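Local coordinates for protein mevalonate kinase, putative (Leishmania major, PDB 2HFS) that probably phosphorylates (R)-mevalonate with ATP to give (R)-5-phosphomevalonate, an early step of the mevalonate route to isopentenyl diphosphate in isoprenoid and sterol synthesis, at residues Phe184-Tyr189 / Gly240-Leu245; Glu46-Ile51 / Lys99-Gly104; Gln258-Cys263 / Thr286-Ile291; Leu190-Thr195 / Phe318-Thr323. All blocks are in the same frame, centred on the assembly; numbering follows the deposited sequence.

Interaction 1. Residues Phe184-Tyr189 / Gly240-Leu245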
loop_
_atom_site.group_PDB
_atom_site.type_symbol
_atom_site.label_atom_id
_atom_site.label_comp_id
_atom_site.label_asym_id
_atom_site.label_seq_id
_atom_site.Cartn_x
_atom_site.Cartn_y
_atom_site.Cartn_z
ATOM N N PHE A 184 12.681 -11.438 7.459
ATOM C CA PHE A 184 13.622 -11.168 6.363
ATOM C C PHE A 184 14.805 -10.338 6.864
ATOM O O PHE A 184 14.613 -9.383 7.625
ATOM C CB PHE A 184 12.922 -10.471 5.182
ATOM C CG PHE A 184 13.727 -10.481 3.914
ATOM C CD1 PHE A 184 14.178 -9.298 3.351
ATOM C CD2 PHE A 184 14.064 -11.684 3.292
ATOM C CE1 PHE A 184 14.943 -9.312 2.179
ATOM C CE2 PHE A 184 14.838 -11.700 2.122
ATOM C CZ PHE A 184 15.269 -10.513 1.568
ATOM N N GLN A 185 16.018 -10.693 6.438
ATOM C CA GLN A 185 17.247 -10.121 7.029
ATOM C C GLN A 185 18.019 -9.153 6.124
ATOM O O GLN A 185 19.164 -8.789 6.426
ATOM C CB GLN A 185 18.190 -11.238 7.497
ATOM C CG GLN A 185 17.673 -12.077 8.655
ATOM C CD GLN A 185 18.450 -13.362 8.812
ATOM O OE1 GLN A 185 18.320 -14.278 7.996
ATOM N NE2 GLN A 185 19.267 -13.437 9.853
ATOM N N GLN A 186 17.390 -8.748 5.024
ATOM C CA GLN A 186 18.001 -7.870 4.026
ATOM C C GLN A 186 17.107 -6.672 3.686
ATOM O O GLN A 186 15.893 -6.805 3.642
ATOM C CB GLN A 186 18.262 -8.665 2.745
ATOM C CG GLN A 186 19.656 -9.237 2.618
ATOM C CD GLN A 186 19.848 -9.910 1.286
ATOM O OE1 GLN A 186 20.515 -9.376 0.393
ATOM N NE2 GLN A 186 19.235 -11.068 1.129
ATOM N N ARG A 187 17.711 -5.511 3.437
ATOM C CA ARG A 187 16.969 -4.345 2.920
ATOM C C ARG A 187 16.514 -4.608 1.472
ATOM O O ARG A 187 17.266 -5.182 0.684
ATOM C CB ARG A 187 17.866 -3.112 2.955
ATOM C CG ARG A 187 17.173 -1.779 3.109
ATOM C CD ARG A 187 18.139 -0.591 3.103
ATOM N NE ARG A 187 18.995 -0.533 4.296
ATOM C CZ ARG A 187 20.020 0.305 4.469
ATOM N NH1 ARG A 187 20.360 1.174 3.522
ATOM N NH2 ARG A 187 20.718 0.269 5.598
ATOM N N LEU A 188 15.299 -4.188 1.139
ATOM C CA LEU A 188 14.803 -4.168 -0.229
ATOM C C LEU A 188 14.878 -2.719 -0.729
ATOM O O LEU A 188 14.245 -1.843 -0.180
ATOM C CB LEU A 188 13.334 -4.622 -0.265
ATOM C CG LEU A 188 12.861 -6.063 -0.425
ATOM C CD1 LEU A 188 13.796 -7.096 0.075
ATOM C CD2 LEU A 188 11.442 -6.323 0.011
ATOM N N TYR A 189 15.656 -2.512 -1.781
ATOM C CA TYR A 189 15.775 -1.242 -2.449
ATOM C C TYR A 189 14.777 -1.209 -3.624
ATOM O O TYR A 189 14.982 -1.888 -4.638
ATOM C CB TYR A 189 17.220 -1.037 -2.923
ATOM C CG TYR A 189 18.246 -0.891 -1.809
ATOM C CD1 TYR A 189 19.060 -1.962 -1.437
ATOM C CD2 TYR A 189 18.415 0.322 -1.141
ATOM C CE1 TYR A 189 20.005 -1.835 -0.413
ATOM C CE2 TYR A 189 19.361 0.460 -0.118
ATOM C CZ TYR A 189 20.145 -0.625 0.237
ATOM O OH TYR A 189 21.078 -0.493 1.249
ATOM N N GLY A 240 17.254 -15.210 1.584
ATOM C CA GLY A 240 17.845 -13.901 1.330
ATOM C C GLY A 240 18.433 -13.837 -0.062
ATOM O O GLY A 240 19.434 -13.146 -0.313
ATOM N N ASP A 241 17.803 -14.563 -0.973
ATOM C CA ASP A 241 18.204 -14.602 -2.368
ATOM C C ASP A 241 17.425 -13.582 -3.215
ATOM O O ASP A 241 16.350 -13.884 -3.742
ATOM C CB ASP A 241 18.003 -16.019 -2.901
ATOM C CG ASP A 241 18.671 -16.250 -4.247
ATOM O OD1 ASP A 241 19.116 -15.268 -4.897
ATOM O OD2 ASP A 241 18.781 -17.399 -4.731
ATOM N N LEU A 242 18.000 -12.394 -3.378
ATOM C CA LEU A 242 17.304 -11.303 -4.066
ATOM C C LEU A 242 17.270 -11.423 -5.591
ATOM O O LEU A 242 16.294 -11.006 -6.221
ATOM C CB LEU A 242 17.846 -9.940 -3.630
ATOM C CG LEU A 242 17.619 -9.559 -2.155
ATOM C CD1 LEU A 242 17.974 -8.095 -1.905
ATOM C CD2 LEU A 242 16.198 -9.855 -1.670
ATOM N N GLN A 243 18.317 -11.985 -6.190
ATOM C CA GLN A 243 18.304 -12.202 -7.636
ATOM C C GLN A 243 17.141 -13.119 -8.038
ATOM O O GLN A 243 16.437 -12.862 -9.011
ATOM C CB GLN A 243 19.642 -12.767 -8.105
ATOM C CG GLN A 243 19.800 -12.833 -9.603
ATOM C CD GLN A 243 21.109 -13.478 -9.999
ATOM O OE1 GLN A 243 22.184 -12.990 -9.623
ATOM N NE2 GLN A 243 21.030 -14.586 -10.737
ATOM N N ARG A 244 16.949 -14.188 -7.275
ATOM C CA ARG A 244 15.881 -15.126 -7.551
ATOM C C ARG A 244 14.532 -14.493 -7.256
ATOM O O ARG A 244 13.556 -14.709 -7.988
ATOM C CB ARG A 244 16.042 -16.380 -6.708
ATOM C CG ARG A 244 14.875 -17.328 -6.854
ATOM C CD ARG A 244 15.187 -18.762 -6.538
ATOM N NE ARG A 244 14.012 -19.447 -5.996
ATOM C CZ ARG A 244 13.868 -19.787 -4.719
ATOM N NH1 ARG A 244 14.830 -19.533 -3.823
ATOM N NH2 ARG A 244 12.768 -20.406 -4.332
ATOM N N LEU A 245 14.469 -13.733 -6.166
ATOM C CA LEU A 245 13.254 -13.018 -5.839
ATOM C C LEU A 245 12.835 -12.153 -7.025
ATOM O O LEU A 245 11.660 -12.122 -7.386
ATOM C CB LEU A 245 13.428 -12.173 -4.574
ATOM C CG LEU A 245 12.118 -11.525 -4.093
ATOM C CD1 LEU A 245 11.183 -12.548 -3.468
ATOM C CD2 LEU A 245 12.378 -10.364 -3.130
#
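Leu-242, in the first turn of helix 242-258, packs against Phe-184, Gln-186 and Leu-188. From CB, which is directed at segment 184-189, the chain runs to CG with chi1 -65°, opposite the carbonyl carbon; at this branch point Leu-242 CG lies 3.9 Å from Gln-186 OE1. There the two methyls part. Leu-242 CD1 takes the polar side, with Gln-186 OE1 at 3.7 Å and Arg-187 O at 4.0 Å. Leu-242 CD2 takes the apolar side: it meets the edge of the Phe-184 ring at CZ, 3.4 Å away and near the ring plane, and also touches Leu-188 CD1 at 4.1 Å.

The Gln-186 side chain approaches Leu-242 from the opposite direction, extended beyond CG, and carries its amide past the leucine to Gly-240. Gln-186 NE2 donates to Gly-240 O at a modelled 2.5 Å, unusually short and so doubtful in detail; the acceptor lies close to the amide plane, and the bond is bent, with an N-H...O angle of 139°. Phe-184 CE2 rests 3.8 Å from Gly-240 CA.

Gly-240 has positive phi and is the C-prime residue of a Schellman motif that ends helix 216-239. Asp-241 then serves as N-cap of the next helix, its OD1 accepting a weak bond from Arg-244 N. The contact thus sets the entry to strand 188-194 against a tight helix-to-helix corner: Phe-184 also packs on Leu-237 of helix 216-239, while Leu-188 continues to Leu-295 of strand 291-296 and Leu-24 of strand 17-25.

Interaction 2. Residues Glu46-Ile51 / Lys99-Gly104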
loop_
_atom_site.group_PDB
_atom_site.type_symbol
_atom_site.label_atom_id
_atom_site.label_comp_id
_atom_site.label_asym_id
_atom_site.label_seq_id
_atom_site.Cartn_x
_atom_site.Cartn_y
_atom_site.Cartn_z
ATOM N N GLU A 46 2.534 10.977 8.371
ATOM C CA GLU A 46 2.438 11.323 9.803
ATOM C C GLU A 46 1.240 12.239 10.089
ATOM O O GLU A 46 0.921 13.121 9.272
ATOM C CB GLU A 46 3.748 11.952 10.286
ATOM C CG GLU A 46 3.658 12.505 11.710
ATOM C CD GLU A 46 4.966 13.066 12.241
ATOM O OE1 GLU A 46 5.801 13.529 11.434
ATOM O OE2 GLU A 46 5.146 13.044 13.482
ATOM N N CYS A 47 0.561 11.998 11.218
ATOM C CA CYS A 47 -0.539 12.840 11.685
ATOM C C CYS A 47 -0.170 13.459 13.043
ATOM O O CYS A 47 0.303 12.761 13.957
ATOM C CB CYS A 47 -1.855 12.043 11.773
ATOM S SG CYS A 47 -3.191 12.957 12.586
ATOM N N ARG A 48 -0.361 14.774 13.148
ATOM C CA ARG A 48 -0.198 15.514 14.391
ATOM C C ARG A 48 -1.546 16.135 14.699
ATOM O O ARG A 48 -2.235 16.633 13.783
ATOM C CB ARG A 48 0.828 16.643 14.235
ATOM C CG ARG A 48 2.280 16.234 14.064
ATOM C CD ARG A 48 3.249 17.430 13.863
ATOM N NE ARG A 48 3.450 18.177 15.107
ATOM C CZ ARG A 48 4.505 18.950 15.396
ATOM N NH1 ARG A 48 5.503 19.093 14.529
ATOM N NH2 ARG A 48 4.565 19.572 16.569
ATOM N N LEU A 49 -1.900 16.116 15.979
ATOM C CA LEU A 49 -3.158 16.649 16.464
ATOM C C LEU A 49 -2.954 17.621 17.620
ATOM O O LEU A 49 -2.031 17.469 18.403
ATOM C CB LEU A 49 -4.040 15.503 16.959
ATOM C CG LEU A 49 -4.515 14.479 15.934
ATOM C CD1 LEU A 49 -5.323 13.436 16.690
ATOM C CD2 LEU A 49 -5.383 15.147 14.855
ATOM N N GLU A 50 -3.826 18.615 17.706
ATOM C CA GLU A 50 -3.947 19.434 18.902
ATOM C C GLU A 50 -5.364 19.944 19.072
ATOM O O GLU A 50 -6.118 20.049 18.103
ATOM C CB GLU A 50 -2.970 20.585 18.853
ATOM C CG GLU A 50 -3.119 21.457 17.627
ATOM C CD GLU A 50 -2.080 22.545 17.646
ATOM O OE1 GLU A 50 -0.907 22.249 17.346
ATOM O OE2 GLU A 50 -2.437 23.675 18.001
ATOM N N ILE A 51 -5.716 20.255 20.312
ATOM C CA ILE A 51 -7.049 20.737 20.647
ATOM C C ILE A 51 -7.315 22.081 19.999
ATOM O O ILE A 51 -6.380 22.848 19.743
ATOM C CB ILE A 51 -7.261 20.730 22.190
ATOM C CG1 ILE A 51 -6.256 21.636 22.916
ATOM C CG2 ILE A 51 -7.151 19.300 22.722
ATOM C CD1 ILE A 51 -6.457 21.677 24.457
ATOM N N LYS A 99 -7.256 20.506 15.554
ATOM C CA LYS A 99 -6.510 20.834 14.364
ATOM C C LYS A 99 -5.653 19.627 14.027
ATOM O O LYS A 99 -4.959 19.104 14.902
ATOM C CB LYS A 99 -5.645 22.076 14.595
ATOM C CG LYS A 99 -6.449 23.374 14.462
ATOM C CD LYS A 99 -5.646 24.605 14.889
ATOM C CE LYS A 99 -4.922 25.251 13.741
ATOM N NZ LYS A 99 -4.289 26.538 14.169
HETATM N N MSE A 100 -5.715 19.213 12.764
HETATM C CA MSE A 100 -5.015 18.034 12.257
HETATM C C MSE A 100 -3.966 18.506 11.245
HETATM O O MSE A 100 -4.289 19.206 10.273
HETATM C CB MSE A 100 -6.035 17.105 11.589
HETATM C CG MSE A 100 -5.495 15.748 11.189
HETATM SE SE MSE A 100 -6.896 14.610 10.376
HETATM C CE MSE A 100 -5.734 13.167 9.938
ATOM N N PHE A 101 -2.708 18.152 11.474
ATOM C CA PHE A 101 -1.676 18.403 10.468
ATOM C C PHE A 101 -1.266 17.079 9.839
ATOM O O PHE A 101 -0.965 16.136 10.567
ATOM C CB PHE A 101 -0.473 19.101 11.093
ATOM C CG PHE A 101 0.659 19.326 10.128
ATOM C CD1 PHE A 101 0.709 20.493 9.358
ATOM C CD2 PHE A 101 1.670 18.377 9.986
ATOM C CE1 PHE A 101 1.754 20.711 8.455
ATOM C CE2 PHE A 101 2.724 18.582 9.072
ATOM C CZ PHE A 101 2.766 19.743 8.314
ATOM N N ILE A 102 -1.295 16.982 8.505
ATOM C CA ILE A 102 -0.872 15.711 7.858
ATOM C C ILE A 102 0.393 15.895 7.044
ATOM O O ILE A 102 0.438 16.749 6.145
ATOM C CB ILE A 102 -1.966 15.070 6.956
ATOM C CG1 ILE A 102 -3.389 15.302 7.480
ATOM C CG2 ILE A 102 -1.686 13.563 6.775
ATOM C CD1 ILE A 102 -4.455 14.746 6.531
ATOM N N GLY A 103 1.388 15.050 7.319
ATOM C CA GLY A 103 2.706 15.154 6.695
ATOM C C GLY A 103 3.370 13.826 6.390
ATOM O O GLY A 103 2.718 12.889 5.901
ATOM N N GLY A 104 4.684 13.762 6.614
ATOM C CA GLY A 104 5.462 12.535 6.317
ATOM C C GLY A 104 5.861 12.470 4.850
ATOM O O GLY A 104 5.250 13.151 4.026
#
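Backbone hydrogen bonds join Arg-48 to Phe-101 and Glu-50 to Lys-99, two hydrogen-bonded pairs of antiparallel strands whose axes come within 4.8 Å. Phe-101 N donates to Arg-48 O at 2.8 Å, and Arg-48 N returns a nearly straight bond to Phe-101 O. Glu-50 and Lys-99 exchange the same two bonds. Gly-103 N makes a straight bond to Glu-46 O at 2.8 Å; the return bond, Glu-46 N to Gly-103 O, comes in from well above the carbonyl plane and is looser. CA-H...O contacts fill the alternate positions, as from Leu-49 CA to Lys-99 O at 3.4 Å.

Apolar packing lies on the face of Cys-47, Leu-49, Met-100 and Ile-102. Met-100, a selenomethionine, is fully extended from chi1 -172°, which carries its chain past both neighbours: CG lies 3.7 Å from Leu-49 CD2, the two side chains running the same way, and terminal CE reaches Cys-47 SG at 3.7 Å.

The other face is mixed: Glu-46, Arg-48, Glu-50 and Lys-99 share it with the Phe-101 ring. Glu-50 CG and Lys-99 CB touch at 4.0 Å with the chains side by side, yet the charged ends, Glu-50 OE2 and Lys-99 NZ, stay 5.1 Å apart.

Helix 114-130 (Ala-121, Phe-122, Ala-125) covers the apolar face, and Met-100 and Ile-102 also touch helix 70-88, as in a layered alpha/beta domain: here the mixed sheet of the N-terminal GHMP part.

Interaction 3. Residues Gln258-Cys263 / Thr286-Ile291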
loop_
_atom_site.group_PDB
_atom_site.type_symbol
_atom_site.label_atom_id
_atom_site.label_comp_id
_atom_site.label_asym_id
_atom_site.label_seq_id
_atom_site.Cartn_x
_atom_site.Cartn_y
_atom_site.Cartn_z
ATOM N N GLN A 258 -1.223 -12.215 -18.491
ATOM C CA GLN A 258 -2.055 -13.291 -19.044
ATOM C C GLN A 258 -3.482 -13.292 -18.506
ATOM O O GLN A 258 -4.349 -13.944 -19.084
ATOM C CB GLN A 258 -1.401 -14.660 -18.824
ATOM C CG GLN A 258 -0.009 -14.767 -19.450
ATOM C CD GLN A 258 0.579 -16.160 -19.392
ATOM O OE1 GLN A 258 -0.041 -17.130 -19.835
ATOM N NE2 GLN A 258 1.803 -16.255 -18.904
ATOM N N ILE A 259 -3.727 -12.574 -17.409
ATOM C CA ILE A 259 -5.102 -12.358 -16.941
ATOM C C ILE A 259 -5.598 -10.974 -17.355
ATOM O O ILE A 259 -6.610 -10.474 -16.843
ATOM C CB ILE A 259 -5.267 -12.591 -15.418
ATOM C CG1 ILE A 259 -4.333 -11.681 -14.609
ATOM C CG2 ILE A 259 -5.074 -14.065 -15.083
ATOM C CD1 ILE A 259 -4.814 -11.448 -13.185
ATOM N N ASP A 260 -4.852 -10.372 -18.284
ATOM C CA ASP A 260 -5.196 -9.100 -18.899
ATOM C C ASP A 260 -5.348 -7.948 -17.893
ATOM O O ASP A 260 -6.322 -7.184 -17.967
ATOM C CB ASP A 260 -6.483 -9.285 -19.720
ATOM C CG ASP A 260 -6.831 -8.081 -20.560
ATOM O OD1 ASP A 260 -5.911 -7.421 -21.078
ATOM O OD2 ASP A 260 -8.019 -7.725 -20.745
ATOM N N VAL A 261 -4.427 -7.848 -16.931
ATOM C CA VAL A 261 -4.447 -6.700 -16.006
ATOM C C VAL A 261 -3.251 -5.756 -16.159
ATOM O O VAL A 261 -3.088 -4.841 -15.365
ATOM C CB VAL A 261 -4.650 -7.105 -14.510
ATOM C CG1 VAL A 261 -5.955 -7.912 -14.325
ATOM C CG2 VAL A 261 -3.449 -7.878 -13.955
ATOM N N SER A 262 -2.425 -5.958 -17.182
ATOM C CA SER A 262 -1.389 -4.948 -17.495
ATOM C C SER A 262 -1.929 -3.901 -18.473
ATOM O O SER A 262 -3.132 -3.855 -18.721
ATOM C CB SER A 262 -0.078 -5.582 -17.990
ATOM O OG SER A 262 0.943 -4.585 -18.121
ATOM N N CYS A 263 -1.040 -3.055 -18.995
ATOM C CA CYS A 263 -1.349 -2.067 -20.021
ATOM C C CYS A 263 -0.044 -1.527 -20.665
ATOM O O CYS A 263 1.043 -1.732 -20.130
ATOM C CB CYS A 263 -2.196 -0.937 -19.425
ATOM S SG CYS A 263 -1.300 0.164 -18.311
ATOM N N THR A 286 -3.765 -3.224 -8.567
ATOM C CA THR A 286 -4.914 -3.406 -9.466
ATOM C C THR A 286 -4.494 -3.620 -10.915
ATOM O O THR A 286 -5.104 -4.406 -11.624
ATOM C CB THR A 286 -5.875 -2.202 -9.349
ATOM O OG1 THR A 286 -6.435 -2.185 -8.038
ATOM C CG2 THR A 286 -7.096 -2.337 -10.284
ATOM N N GLY A 287 -3.448 -2.920 -11.335
ATOM C CA GLY A 287 -3.000 -2.942 -12.722
ATOM C C GLY A 287 -3.852 -2.041 -13.589
ATOM O O GLY A 287 -4.717 -1.303 -13.084
ATOM N N ARG A 288 -3.621 -2.118 -14.905
ATOM C CA ARG A 288 -4.321 -1.297 -15.916
ATOM C C ARG A 288 -4.165 0.192 -15.593
ATOM O O ARG A 288 -5.097 0.987 -15.753
ATOM C CB ARG A 288 -5.808 -1.678 -16.033
ATOM C CG ARG A 288 -6.081 -3.169 -16.283
ATOM C CD ARG A 288 -7.546 -3.452 -16.608
ATOM N NE ARG A 288 -7.758 -4.794 -17.144
ATOM C CZ ARG A 288 -8.946 -5.405 -17.183
ATOM N NH1 ARG A 288 -10.028 -4.791 -16.715
ATOM N NH2 ARG A 288 -9.054 -6.631 -17.691
ATOM N N GLY A 289 -2.984 0.551 -15.100
ATOM C CA GLY A 289 -2.743 1.877 -14.545
ATOM C C GLY A 289 -2.037 1.729 -13.212
ATOM O O GLY A 289 -1.413 0.700 -12.936
ATOM N N GLY A 290 -2.149 2.734 -12.360
ATOM C CA GLY A 290 -1.596 2.625 -11.015
ATOM C C GLY A 290 -0.072 2.580 -11.038
ATOM O O GLY A 290 0.557 3.296 -11.819
ATOM N N ILE A 291 0.501 1.700 -10.218
ATOM C CA ILE A 291 1.944 1.649 -9.990
ATOM C C ILE A 291 2.579 0.342 -10.455
ATOM O O ILE A 291 1.900 -0.713 -10.552
ATOM C CB ILE A 291 2.322 1.875 -8.471
ATOM C CG1 ILE A 291 1.599 0.881 -7.533
ATOM C CG2 ILE A 291 2.072 3.327 -8.057
ATOM C CD1 ILE A 291 2.387 0.582 -6.226
HETATM O O HOH W 1 -10.685 -8.572 -18.837
#
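Arg-288 reaches Asp-260 because its chain is extended from CG to NE (chi2 -171°, chi3 167°), lying along the Val-261 backbone with CG 3.5 Å from Val-261 O. Asp-260 has positive phi, as the C-prime residue of the Schellman motif that ends helix 242-258, and its backbone carbonyl meets the edge of the guanidinium. The grip is side-on and both bonds go to one atom: Arg-288 NE lies 2.9 Å and Arg-288 NH2 2.8 Å from Asp-260 O, close to the guanidinium plane, each bond bent to share the acceptor.

The Asp-260 carboxylate adds a longer salt bridge, Asp-260 OD2 to Arg-288 NH2 at 3.4 Å, with the two planes turned 59° apart. A water in the guanidinium plane accepts from Arg-288 NH2 at 2.8 Å and gives a weak bond to Asp-260 OD2. Nearer the backbone, Arg-288 N makes a weak bond to Val-261 O, and Cys-263 SG lies 3.6 Å from Gly-289 N.

Segment 286-291 belongs to the glycine-rich third motif of GHMP kinases; Gly-287 CA packs against Val-261 O at 3.3 Å. Next to Val-261, Thr-286 O accepts from His-28 NE2. Arg-288 NH1 forms a salt bridge with Asp-207 of helix 201-214, so the guanidinium is shared between a carbonyl and two carboxylates. That setting would favour its positive charge and fixes the rotation of the group, linking the helix end to the glycine-rich loop.

Interaction 4. Residues Leu190-Thr195 / Phe318-Thr323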
loop_
_atom_site.group_PDB
_atom_site.type_symbol
_atom_site.label_atom_id
_atom_site.label_comp_id
_atom_site.label_asym_id
_atom_site.label_seq_id
_atom_site.Cartn_x
_atom_site.Cartn_y
_atom_site.Cartn_z
ATOM N N LEU A 190 13.684 -0.450 -3.461
ATOM C CA LEU A 190 12.594 -0.409 -4.431
ATOM C C LEU A 190 12.551 0.871 -5.253
ATOM O O LEU A 190 12.802 1.974 -4.731
ATOM C CB LEU A 190 11.237 -0.598 -3.718
ATOM C CG LEU A 190 11.019 -1.878 -2.901
ATOM C CD1 LEU A 190 9.620 -1.925 -2.278
ATOM C CD2 LEU A 190 11.239 -3.097 -3.771
ATOM N N VAL A 191 12.208 0.737 -6.536
ATOM C CA VAL A 191 11.813 1.907 -7.327
ATOM C C VAL A 191 10.330 1.672 -7.629
ATOM O O VAL A 191 9.970 0.646 -8.189
ATOM C CB VAL A 191 12.598 2.064 -8.659
ATOM C CG1 VAL A 191 12.125 3.297 -9.388
ATOM C CG2 VAL A 191 14.097 2.180 -8.408
ATOM N N VAL A 192 9.473 2.587 -7.197
ATOM C CA VAL A 192 8.058 2.454 -7.492
ATOM C C VAL A 192 7.688 3.563 -8.460
ATOM O O VAL A 192 8.135 4.703 -8.304
ATOM C CB VAL A 192 7.179 2.503 -6.229
ATOM C CG1 VAL A 192 5.686 2.323 -6.599
ATOM C CG2 VAL A 192 7.632 1.450 -5.205
ATOM N N VAL A 193 6.884 3.230 -9.467
ATOM C CA VAL A 193 6.616 4.175 -10.572
ATOM C C VAL A 193 5.113 4.374 -10.750
ATOM O O VAL A 193 4.367 3.399 -10.859
ATOM C CB VAL A 193 7.239 3.651 -11.894
ATOM C CG1 VAL A 193 6.943 4.577 -13.050
ATOM C CG2 VAL A 193 8.738 3.437 -11.759
ATOM N N GLY A 194 4.664 5.625 -10.792
ATOM C CA GLY A 194 3.265 5.898 -11.027
ATOM C C GLY A 194 2.981 6.207 -12.489
ATOM O O GLY A 194 3.724 6.993 -13.112
ATOM N N THR A 195 1.903 5.625 -13.033
ATOM C CA THR A 195 1.548 5.812 -14.447
ATOM C C THR A 195 0.704 7.072 -14.645
ATOM O O THR A 195 0.613 7.588 -15.760
ATOM C CB THR A 195 0.751 4.603 -15.008
ATOM O OG1 THR A 195 -0.426 4.417 -14.217
ATOM C CG2 THR A 195 1.513 3.267 -14.852
ATOM N N PHE A 318 5.831 9.380 -12.441
ATOM C CA PHE A 318 6.265 9.671 -11.096
ATOM C C PHE A 318 7.196 8.554 -10.711
ATOM O O PHE A 318 6.875 7.386 -10.926
ATOM C CB PHE A 318 5.064 9.709 -10.146
ATOM C CG PHE A 318 3.991 10.687 -10.564
ATOM C CD1 PHE A 318 2.788 10.234 -11.088
ATOM C CD2 PHE A 318 4.203 12.066 -10.460
ATOM C CE1 PHE A 318 1.799 11.124 -11.482
ATOM C CE2 PHE A 318 3.213 12.967 -10.852
ATOM C CZ PHE A 318 2.019 12.492 -11.364
ATOM N N ILE A 319 8.365 8.910 -10.188
ATOM C CA ILE A 319 9.353 7.911 -9.790
ATOM C C ILE A 319 9.755 8.147 -8.351
ATOM O O ILE A 319 10.132 9.259 -7.969
ATOM C CB ILE A 319 10.603 7.915 -10.721
ATOM C CG1 ILE A 319 10.187 7.819 -12.194
ATOM C CG2 ILE A 319 11.550 6.763 -10.326
ATOM C CD1 ILE A 319 11.280 8.282 -13.223
ATOM N N TRP A 320 9.681 7.091 -7.557
ATOM C CA TRP A 320 9.955 7.169 -6.139
ATOM C C TRP A 320 10.974 6.105 -5.752
ATOM O O TRP A 320 10.997 5.006 -6.327
ATOM C CB TRP A 320 8.658 6.988 -5.339
ATOM C CG TRP A 320 7.573 7.955 -5.748
ATOM C CD1 TRP A 320 7.626 9.334 -5.707
ATOM C CD2 TRP A 320 6.276 7.620 -6.275
ATOM N NE1 TRP A 320 6.441 9.866 -6.167
ATOM C CE2 TRP A 320 5.595 8.842 -6.531
ATOM C CE3 TRP A 320 5.625 6.413 -6.576
ATOM C CZ2 TRP A 320 4.296 8.886 -7.039
ATOM C CZ3 TRP A 320 4.329 6.453 -7.088
ATOM C CH2 TRP A 320 3.677 7.678 -7.319
ATOM N N ARG A 321 11.844 6.449 -4.814
ATOM C CA ARG A 321 12.749 5.482 -4.206
ATOM C C ARG A 321 12.146 5.138 -2.867
ATOM O O ARG A 321 12.077 5.981 -1.978
ATOM C CB ARG A 321 14.144 6.062 -3.991
ATOM C CG ARG A 321 14.793 6.580 -5.252
ATOM C CD ARG A 321 16.092 7.321 -5.001
ATOM N NE ARG A 321 16.490 8.124 -6.155
ATOM C CZ ARG A 321 17.550 7.866 -6.903
ATOM N NH1 ARG A 321 18.318 6.821 -6.615
ATOM N NH2 ARG A 321 17.853 8.645 -7.939
ATOM N N TYR A 322 11.686 3.908 -2.731
ATOM C CA TYR A 322 11.104 3.463 -1.482
ATOM C C TYR A 322 11.918 2.273 -0.981
ATOM O O TYR A 322 12.651 1.652 -1.751
ATOM C CB TYR A 322 9.629 3.092 -1.684
ATOM C CG TYR A 322 8.676 4.289 -1.871
ATOM C CD1 TYR A 322 7.488 4.158 -2.595
ATOM C CD2 TYR A 322 8.967 5.533 -1.310
ATOM C CE1 TYR A 322 6.596 5.255 -2.758
ATOM C CE2 TYR A 322 8.103 6.629 -1.469
ATOM C CZ TYR A 322 6.910 6.476 -2.180
ATOM O OH TYR A 322 6.037 7.540 -2.325
ATOM N N THR A 323 11.819 1.964 0.307
ATOM C CA THR A 323 12.542 0.800 0.855
ATOM C C THR A 323 11.682 -0.032 1.794
ATOM O O THR A 323 10.745 0.460 2.435
ATOM C CB THR A 323 13.836 1.196 1.615
ATOM O OG1 THR A 323 13.493 1.974 2.765
ATOM C CG2 THR A 323 14.755 2.112 0.796
#
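Trp-320 lays its indole across the strand 190-194 backbone: CE3 sits 3.5 Å from Val-192 O, and CZ3 reaches on to Gly-194 N at 3.8 Å. With chi1 -54° the ring swings beside its own backbone N, over the neighbouring strand, and it can settle there because Gly-194 has no side chain on that face. Val-192 meets the indole obliquely, where Val-192 CG1 lies 4.1 Å from Trp-320 CE3, and turns its other methyl, CG2, to Tyr-322 CD1 at 3.8 Å; valine and tyrosine cross at about a right angle. The aromatic residues follow one another at alternate positions of strand 318-323: Phe-318 CB lies over the rim of one indole face, Tyr-322 OH over the rim of the opposite face, and Trp-320 CB over a face of the Tyr-322 ring. Tyr-322 OH is hydrogen-bonded to Val-107 N.

The strands are antiparallel, at 159°, and form one edge of the four-stranded sheet of the C-terminal GHMP domain, whose order 280-284, 291-296, 188-194, 318-324 is that of a ferredoxin-like fold. Leu-190 with Tyr-322, Val-192 with Trp-320 and Gly-194 with Phe-318 are the hydrogen-bonded pairs; Gly-194 N to Phe-318 O measures 2.8 Å, whereas the return bond, Phe-318 N to Gly-194 O, stretches to 3.3 Å.

On the reverse face Val-191 and Ile-319 point the same way, CG1 to CG2 3.6 Å, and Val-193 CG1 packs on Phe-318 O. Helix 299-312 lies on this side, where Val-193 touches Leu-309 and Arg-321 forms a salt bridge with Asp-303.

From the N terminus, interaction 2 comes first, closing a 47-residue loop within the N-terminal part, with its centre 25 Å or more from those of the others. The chain then enters the C-terminal part through 184-189, and interaction 1 ties this entry to 240-245 across a largely helical loop. Before that loop closes, 190-195 has begun interaction 4, so the two cross; both use strand 188-194, and Leu-188 touches Thr-323. Interaction 3 nests inside the long loop that interaction 4 closes at 318-323. It joins the turn after helix 242-258 to the glycine-rich loop between strands 280-284 and 291-296, and Thr-195 OG1, probably hydrogen-bonded to Gly-290 O, connects it to interaction 4.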